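Local coordinates for conserved hypothetical protein TM0613 (Thermotoga maritima, PDB 1O3U), which is of unknown function but belongs to the HEPN family of helical domains, some relatives of which are linked to nucleotide binding or RNA cleavage, at residues 38-43 with 85-90; 45-50 with 126-131. All coordinates share one frame; numbering follows the deposited sequence.

Contact 1. Residues 38-43 with 85-90; sequences SSQQAA and LELDKA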
ATOM      1  N   SER A  38      -4.462  -5.692  -1.590  1.00 10.42           N
ATOM      2  CA  SER A  38      -4.902  -4.333  -1.291  1.00 10.28           C
ATOM      3  C   SER A  38      -5.713  -4.286   0.019  1.00 10.50           C
ATOM      4  O   SER A  38      -5.644  -3.319   0.768  1.00  9.74           O
ATOM      5  CB  SER A  38      -5.777  -3.814  -2.414  1.00 12.68           C
ATOM      6  OG  SER A  38      -5.010  -3.569  -3.572  1.00 15.05           O
ATOM      7  N   SER A  39      -6.533  -5.309   0.247  1.00  9.16           N
ATOM      8  CA  SER A  39      -7.361  -5.407   1.460  1.00  9.38           C
ATOM      9  C   SER A  39      -6.477  -5.486   2.737  1.00  9.28           C
ATOM     10  O   SER A  39      -6.769  -4.830   3.764  1.00  7.92           O
ATOM     11  CB  SER A  39      -8.274  -6.647   1.363  1.00  9.38           C
ATOM     12  OG  SER A  39      -9.229  -6.452   0.337  1.00 11.50           O
ATOM     13  N   GLN A  40      -5.420  -6.292   2.663  1.00  9.01           N
ATOM     14  CA  GLN A  40      -4.453  -6.393   3.760  1.00 10.25           C
ATOM     15  C   GLN A  40      -3.865  -5.012   4.071  1.00  9.95           C
ATOM     16  O   GLN A  40      -3.848  -4.594   5.219  1.00  9.51           O
ATOM     17  CB  GLN A  40      -3.294  -7.340   3.397  1.00 11.36           C
ATOM     18  CG  GLN A  40      -3.610  -8.765   3.337  1.00 15.40           C
ATOM     19  CD  GLN A  40      -2.391  -9.588   2.881  1.00 18.89           C
ATOM     20  OE1 GLN A  40      -1.632  -9.163   1.992  1.00 21.67           O
ATOM     21  NE2 GLN A  40      -2.196 -10.734   3.497  1.00 21.85           N
ATOM     22  N   GLN A  41      -3.396  -4.313   3.032  1.00  9.51           N
ATOM     23  CA  GLN A  41      -2.829  -2.971   3.180  1.00 10.16           C
ATOM     24  C   GLN A  41      -3.820  -1.945   3.762  1.00 10.72           C
ATOM     25  O   GLN A  41      -3.465  -1.158   4.662  1.00 10.32           O
ATOM     26  CB  GLN A  41      -2.256  -2.502   1.848  1.00 10.93           C
ATOM     27  CG  GLN A  41      -1.152  -3.410   1.296  1.00 13.86           C
ATOM     28  CD  GLN A  41       0.114  -3.274   2.096  1.00 21.72           C
ATOM     29  OE1 GLN A  41       0.503  -2.145   2.467  1.00 23.68           O
ATOM     30  NE2 GLN A  41       0.751  -4.404   2.404  1.00 23.73           N
ATOM     31  N   ALA A  42      -5.061  -1.989   3.289  1.00  9.56           N
ATOM     32  CA  ALA A  42      -6.112  -1.080   3.757  1.00 10.01           C
ATOM     33  C   ALA A  42      -6.333  -1.290   5.253  1.00 10.46           C
ATOM     34  O   ALA A  42      -6.431  -0.325   6.003  1.00 10.42           O
ATOM     35  CB  ALA A  42      -7.364  -1.319   3.024  1.00  9.83           C
ATOM     36  N   ALA A  43      -6.402  -2.555   5.681  1.00  9.82           N
ATOM     37  CA  ALA A  43      -6.688  -2.862   7.101  1.00 10.41           C
ATOM     38  C   ALA A  43      -5.503  -2.405   7.982  1.00 11.33           C
ATOM     39  O   ALA A  43      -5.676  -1.805   9.041  1.00 10.21           O
ATOM     40  CB  ALA A  43      -6.941  -4.327   7.274  1.00 11.07           C
ATOM     41  N   LEU A  85      -6.980 -12.130  11.116  1.00 12.74           N
ATOM     42  CA  LEU A  85      -6.153 -13.313  10.945  1.00 14.33           C
ATOM     43  C   LEU A  85      -6.334 -13.869   9.547  1.00 14.74           C
ATOM     44  O   LEU A  85      -5.365 -14.304   8.960  1.00 15.02           O
ATOM     45  CB  LEU A  85      -6.464 -14.346  12.006  1.00 14.09           C
ATOM     46  CG  LEU A  85      -5.915 -13.833  13.343  1.00 15.31           C
ATOM     47  CD1 LEU A  85      -6.674 -14.460  14.516  1.00 18.96           C
ATOM     48  CD2 LEU A  85      -4.418 -14.099  13.433  1.00 17.23           C
ATOM     49  N   GLU A  86      -7.548 -13.781   9.002  1.00 14.93           N
ATOM     50  CA  GLU A  86      -7.795 -14.189   7.630  1.00 16.49           C
ATOM     51  C   GLU A  86      -7.066 -13.283   6.638  1.00 16.35           C
ATOM     52  O   GLU A  86      -6.541 -13.745   5.624  1.00 16.28           O
ATOM     53  CB  GLU A  86      -9.284 -14.184   7.315  1.00 17.91           C
ATOM     54  CG  GLU A  86     -10.076 -15.186   8.110  1.00 21.34           C
ATOM     55  CD  GLU A  86      -9.979 -16.579   7.544  1.00 26.46           C
ATOM     56  OE1 GLU A  86     -10.307 -16.765   6.354  1.00 30.16           O
ATOM     57  OE2 GLU A  86      -9.576 -17.485   8.298  1.00 32.61           O
ATOM     58  N   LEU A  87      -7.024 -11.995   6.940  1.00 16.12           N
ATOM     59  CA  LEU A  87      -6.372 -11.026   6.077  1.00 17.08           C
ATOM     60  C   LEU A  87      -4.868 -11.188   6.103  1.00 19.59           C
ATOM     61  O   LEU A  87      -4.189 -10.868   5.129  1.00 19.84           O
ATOM     62  CB  LEU A  87      -6.692  -9.622   6.548  1.00 17.03           C
ATOM     63  CG  LEU A  87      -8.012  -9.069   6.089  1.00 14.94           C
ATOM     64  CD1 LEU A  87      -8.411  -7.905   7.030  1.00 16.00           C
ATOM     65  CD2 LEU A  87      -7.858  -8.626   4.612  1.00 16.54           C
ATOM     66  N   ASP A  88      -4.359 -11.684   7.216  1.00 21.26           N
ATOM     67  CA  ASP A  88      -2.931 -11.869   7.390  1.00 24.12           C
ATOM     68  C   ASP A  88      -2.355 -12.974   6.503  1.00 25.51           C
ATOM     69  O   ASP A  88      -1.151 -12.973   6.240  1.00 26.38           O
ATOM     70  CB  ASP A  88      -2.618 -12.178   8.844  1.00 24.11           C
ATOM     71  CG  ASP A  88      -1.141 -12.080   9.146  1.00 26.14           C
ATOM     72  OD1 ASP A  88      -0.510 -11.108   8.685  1.00 29.28           O
ATOM     73  OD2 ASP A  88      -0.539 -12.921   9.829  1.00 28.65           O
ATOM     74  N   LYS A  89      -3.193 -13.906   6.068  1.00 27.20           N
ATOM     75  CA  LYS A  89      -2.737 -15.047   5.251  1.00 28.79           C
ATOM     76  C   LYS A  89      -2.293 -14.670   3.830  1.00 29.83           C
ATOM     77  O   LYS A  89      -2.715 -13.655   3.285  1.00 30.34           O
ATOM     78  CB  LYS A  89      -3.845 -16.101   5.175  1.00 29.34           C
ATOM     79  CG  LYS A  89      -4.158 -16.786   6.507  1.00 30.02           C
ATOM     80  CD  LYS A  89      -5.597 -17.295   6.530  1.00 32.43           C
ATOM     81  CE  LYS A  89      -5.985 -17.888   7.879  1.00 33.67           C
ATOM     82  NZ  LYS A  89      -5.967 -19.380   7.847  1.00 34.74           N
ATOM     83  N   ALA A  90      -1.472 -15.523   3.217  1.00 31.00           N
ATOM     84  CA  ALA A  90      -0.845 -15.222   1.924  1.00 31.54           C
ATOM     85  C   ALA A  90      -1.860 -14.978   0.802  1.00 31.95           C
ATOM     86  O   ALA A  90      -2.866 -15.707   0.691  1.00 32.82           O
ATOM     87  CB  ALA A  90       0.102 -16.367   1.527  1.00 31.75           C
TER
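With CG of Q40 set beside its own backbone N (chi1 -71°) and the chain extended beyond it, the carboxamide reaches across to the last turn of helix 78-88 and lays NE2 near the carbonyl of L87. NE2 donates to L87 O at 2.6 Å with an N-H...O angle of 153°, although the oxygen is crowded in the model and the exact length is therefore doubtful. K89 O also lies close to NE2, but at an angle too poor for a bond. The L87 side chain comes the other way and divides its methyls over the facing helix: CD2 rests on CB of S39 at 3.8 Å, while CD1 meets CB of A43 at 3.9 Å. S39 keeps its hydroxyl on A35 O, so it offers carbon to the leucine. Replacing Q40 with alanine removes the carboxamide and would probably leave L87 O without this donor. Q40 also packs on C91, a residue that has been seen disulfide-bonded to C36 in this protein. The chemistry thus implies two kinds of hold on the C-terminal part of helix 78-88, an amide that probably donates to L87 O at the partly exposed edge and leucine packing in the buried part.

Contact 2. Residues 45-50 with 126-131; sequences KAVKAV and RFCEDL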
ATOM      1  N   LYS A  45      -3.317   0.028   7.354  1.00 10.55           N
ATOM      2  CA  LYS A  45      -3.276   1.469   7.410  1.00 11.24           C
ATOM      3  C   LYS A  45      -4.370   2.012   8.356  1.00 11.04           C
ATOM      4  O   LYS A  45      -4.126   2.971   9.077  1.00 10.82           O
ATOM      5  CB  LYS A  45      -3.362   2.070   6.007  1.00 11.45           C
ATOM      6  CG  LYS A  45      -2.101   1.824   5.145  1.00 14.14           C
ATOM      7  CD  LYS A  45      -2.132   2.596   3.854  1.00 17.63           C
ATOM      8  CE  LYS A  45      -0.891   2.368   2.976  1.00 18.76           C
ATOM      9  NZ  LYS A  45      -1.049   1.359   1.900  1.00 20.59           N
ATOM     10  N   ALA A  46      -5.549   1.386   8.363  1.00 11.08           N
ATOM     11  CA  ALA A  46      -6.683   1.847   9.170  1.00 11.62           C
ATOM     12  C   ALA A  46      -6.279   1.739  10.656  1.00 10.74           C
ATOM     13  O   ALA A  46      -6.447   2.673  11.434  1.00 10.48           O
ATOM     14  CB  ALA A  46      -7.906   1.003   8.912  1.00 11.90           C
ATOM     15  N   VAL A  47      -5.693   0.627  11.036  1.00 10.04           N
ATOM     16  CA  VAL A  47      -5.313   0.456  12.452  1.00 10.69           C
ATOM     17  C   VAL A  47      -4.185   1.415  12.861  1.00 10.32           C
ATOM     18  O   VAL A  47      -4.192   1.984  13.965  1.00 10.72           O
ATOM     19  CB  VAL A  47      -4.947  -0.998  12.771  1.00 10.35           C
ATOM     20  CG1 VAL A  47      -4.585  -1.143  14.249  1.00 12.83           C
ATOM     21  CG2 VAL A  47      -6.083  -1.950  12.412  1.00 13.41           C
ATOM     22  N   LYS A  48      -3.218   1.618  11.978  1.00 10.47           N
ATOM     23  CA  LYS A  48      -2.158   2.598  12.217  1.00 12.52           C
ATOM     24  C   LYS A  48      -2.689   4.027  12.442  1.00 12.26           C
ATOM     25  O   LYS A  48      -2.092   4.808  13.204  1.00 11.31           O
ATOM     26  CB  LYS A  48      -1.162   2.623  11.068  1.00 12.51           C
ATOM     27  CG  LYS A  48      -0.315   1.416  10.991  1.00 16.15           C
ATOM     28  CD  LYS A  48       0.690   1.570   9.840  1.00 19.20           C
ATOM     29  CE  LYS A  48       1.411   0.261   9.566  1.00 22.14           C
ATOM     30  N   ALA A  49      -3.793   4.366  11.773  1.00 11.59           N
ATOM     31  CA  ALA A  49      -4.427   5.673  11.970  1.00 11.90           C
ATOM     32  C   ALA A  49      -4.847   5.851  13.440  1.00 11.67           C
ATOM     33  O   ALA A  49      -4.734   6.946  13.979  1.00 12.10           O
ATOM     34  CB  ALA A  49      -5.628   5.838  11.050  1.00 12.52           C
ATOM     35  N   VAL A  50      -5.250   4.759  14.103  1.00 10.35           N
ATOM     36  CA  VAL A  50      -5.616   4.826  15.531  1.00 10.88           C
ATOM     37  C   VAL A  50      -4.385   5.079  16.411  1.00 10.49           C
ATOM     38  O   VAL A  50      -4.423   5.904  17.349  1.00 10.20           O
ATOM     39  CB  VAL A  50      -6.333   3.559  16.028  1.00  9.95           C
ATOM     40  CG1 VAL A  50      -6.772   3.733  17.481  1.00 12.60           C
ATOM     41  CG2 VAL A  50      -7.557   3.223  15.138  1.00 12.71           C
ATOM     42  N   ARG A 126     -14.141   0.773   9.126  1.00  8.67           N
ATOM     43  CA  ARG A 126     -15.306   1.404   9.737  1.00  9.94           C
ATOM     44  C   ARG A 126     -15.230   1.325  11.277  1.00  9.46           C
ATOM     45  O   ARG A 126     -15.567   2.278  11.965  1.00 10.77           O
ATOM     46  CB  ARG A 126     -16.573   0.751   9.207  1.00  9.45           C
ATOM     47  CG  ARG A 126     -16.823   1.068   7.718  1.00 10.45           C
ATOM     48  CD  ARG A 126     -18.053   0.396   7.149  1.00 11.67           C
ATOM     49  NE  ARG A 126     -18.422   0.965   5.861  1.00 13.47           N
ATOM     50  CZ  ARG A 126     -19.371   0.482   5.080  1.00 11.93           C
ATOM     51  NH1 ARG A 126     -20.074  -0.574   5.441  1.00 15.14           N
ATOM     52  NH2 ARG A 126     -19.632   1.075   3.943  1.00 10.60           N
ATOM     53  N   PHE A 127     -14.701   0.233  11.803  1.00 10.05           N
ATOM     54  CA  PHE A 127     -14.439   0.128  13.253  1.00  9.16           C
ATOM     55  C   PHE A 127     -13.437   1.188  13.738  1.00  9.12           C
ATOM     56  O   PHE A 127     -13.653   1.898  14.783  1.00  9.83           O
ATOM     57  CB  PHE A 127     -13.896  -1.239  13.598  1.00  8.58           C
ATOM     58  CG  PHE A 127     -13.571  -1.390  15.056  1.00  9.23           C
ATOM     59  CD1 PHE A 127     -14.548  -1.631  15.970  1.00 12.43           C
ATOM     60  CD2 PHE A 127     -12.253  -1.289  15.494  1.00 14.28           C
ATOM     61  CE1 PHE A 127     -14.221  -1.793  17.331  1.00 13.94           C
ATOM     62  CE2 PHE A 127     -11.938  -1.440  16.820  1.00 14.10           C
ATOM     63  CZ  PHE A 127     -12.918  -1.687  17.734  1.00 14.45           C
ATOM     64  N   CYS A 128     -12.314   1.288  13.032  1.00  9.50           N
ATOM     65  CA  CYS A 128     -11.322   2.312  13.309  1.00  9.51           C
ATOM     66  C   CYS A 128     -11.896   3.731  13.165  1.00 10.29           C
ATOM     67  O   CYS A 128     -11.606   4.597  14.012  1.00  9.63           O
ATOM     68  CB  CYS A 128     -10.095   2.147  12.426  1.00  9.54           C
ATOM     69  SG  CYS A 128      -9.189   0.626  12.748  1.00 13.21           S
ATOM     70  N   GLU A 129     -12.706   3.964  12.137  1.00 10.22           N
ATOM     71  CA  GLU A 129     -13.427   5.261  11.993  1.00 10.96           C
ATOM     72  C   GLU A 129     -14.282   5.555  13.231  1.00 11.20           C
ATOM     73  O   GLU A 129     -14.233   6.655  13.794  1.00 11.75           O
ATOM     74  CB  GLU A 129     -14.290   5.284  10.724  1.00 11.19           C
ATOM     75  CG  GLU A 129     -13.504   5.490   9.465  1.00 13.07           C
ATOM     76  CD  GLU A 129     -14.293   5.372   8.194  1.00 18.14           C
ATOM     77  OE1 GLU A 129     -15.409   4.792   8.234  1.00 20.73           O
ATOM     78  OE2 GLU A 129     -13.771   5.836   7.146  1.00 20.49           O
ATOM     79  N   ASP A 130     -15.040   4.563  13.676  1.00 12.48           N
ATOM     80  CA  ASP A 130     -15.898   4.677  14.844  1.00 13.35           C
ATOM     81  C   ASP A 130     -15.094   4.996  16.099  1.00 14.33           C
ATOM     82  O   ASP A 130     -15.506   5.834  16.899  1.00 14.17           O
ATOM     83  CB  ASP A 130     -16.721   3.403  15.047  1.00 13.47           C
ATOM     84  CG  ASP A 130     -17.831   3.235  13.993  1.00 17.41           C
ATOM     85  OD1 ASP A 130     -17.964   4.109  13.084  1.00 14.78           O
ATOM     86  OD2 ASP A 130     -18.638   2.261  14.028  1.00 19.94           O
ATOM     87  N   LEU A 131     -13.957   4.324  16.260  1.00 14.27           N
ATOM     88  CA  LEU A 131     -13.026   4.606  17.344  1.00 14.67           C
ATOM     89  C   LEU A 131     -12.465   6.053  17.277  1.00 14.96           C
ATOM     90  O   LEU A 131     -12.529   6.802  18.280  1.00 15.70           O
ATOM     91  CB  LEU A 131     -11.881   3.560  17.338  1.00 15.03           C
ATOM     92  CG  LEU A 131     -11.835   2.506  18.426  1.00 18.51           C
ATOM     93  CD1 LEU A 131     -10.524   1.740  18.318  1.00 17.31           C
ATOM     94  CD2 LEU A 131     -11.989   3.172  19.874  1.00 18.15           C
TER
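L131, which meets V50 across the contact, has its amide N fixed on F127 O at 2.9 Å, an ordinary helical bond that keeps the turn carrying L131 regular; the hold on helix 32-54 is left to the side chains. No hydrogen bond crosses between 45-50 and 126-131; the contact is made by carbon and sulfur. C128 is its centre. Its thiol lies beside the backbone N (chi1 -65°), a setting that carries SG over the backbone of the facing helix, where it comes to 3.7 Å from A46 O, and this approach is not counted as a hydrogen bond. CB of A46 lies 4.1 Å from the same sulfur, and CG2 of V47 stands 4.0 Å from it; with V50 added, SG sits against three residues of helix 32-54. V50 splits its methyls between two partners. CG1 is turned anti to the backbone N (chi1 -176°) and meets CD1 of L131 at 4.3 Å, whereas CG2 packs on both SG and CB of C128, the latter at 3.9 Å. Small A46 beside the slim cysteine permits the backbones to approach, with the two CA atoms 6.2 Å apart. The local axes come within 9.0 Å and run in the same direction, 13° from parallel. Other helices close round the pair: V47 also packs on F66 and L67 and V50 on L70, all of helix 63-70, and L131 leans on F74 in the loop beyond. Helices 32-54 and 104-132 are not successive in the chain, so that running the same way fits an up-and-down bundle, consistent with the helical HEPN fold.

Overall arrangement
Both contacts use helix 32-54, on adjoining stretches of that helix, with their centres about 15 Å apart. Contact 1 joins that helix to the end of 78-88, contact 2 to the next helix, 104-132. Contact 1 lies nearer the centre of the chain yet is only partly buried, and its chemistry mixes a side-chain amide with leucine packing. Contact 2, farther out along the bundle, is buried, a seam of carbon and sulfur. I124 of helix 104-132 touches both L87 and V47, bringing the two sets of packing together. The same helix 32-54 also faces the second subunit, where Q41 bonds K45 of the partner chain.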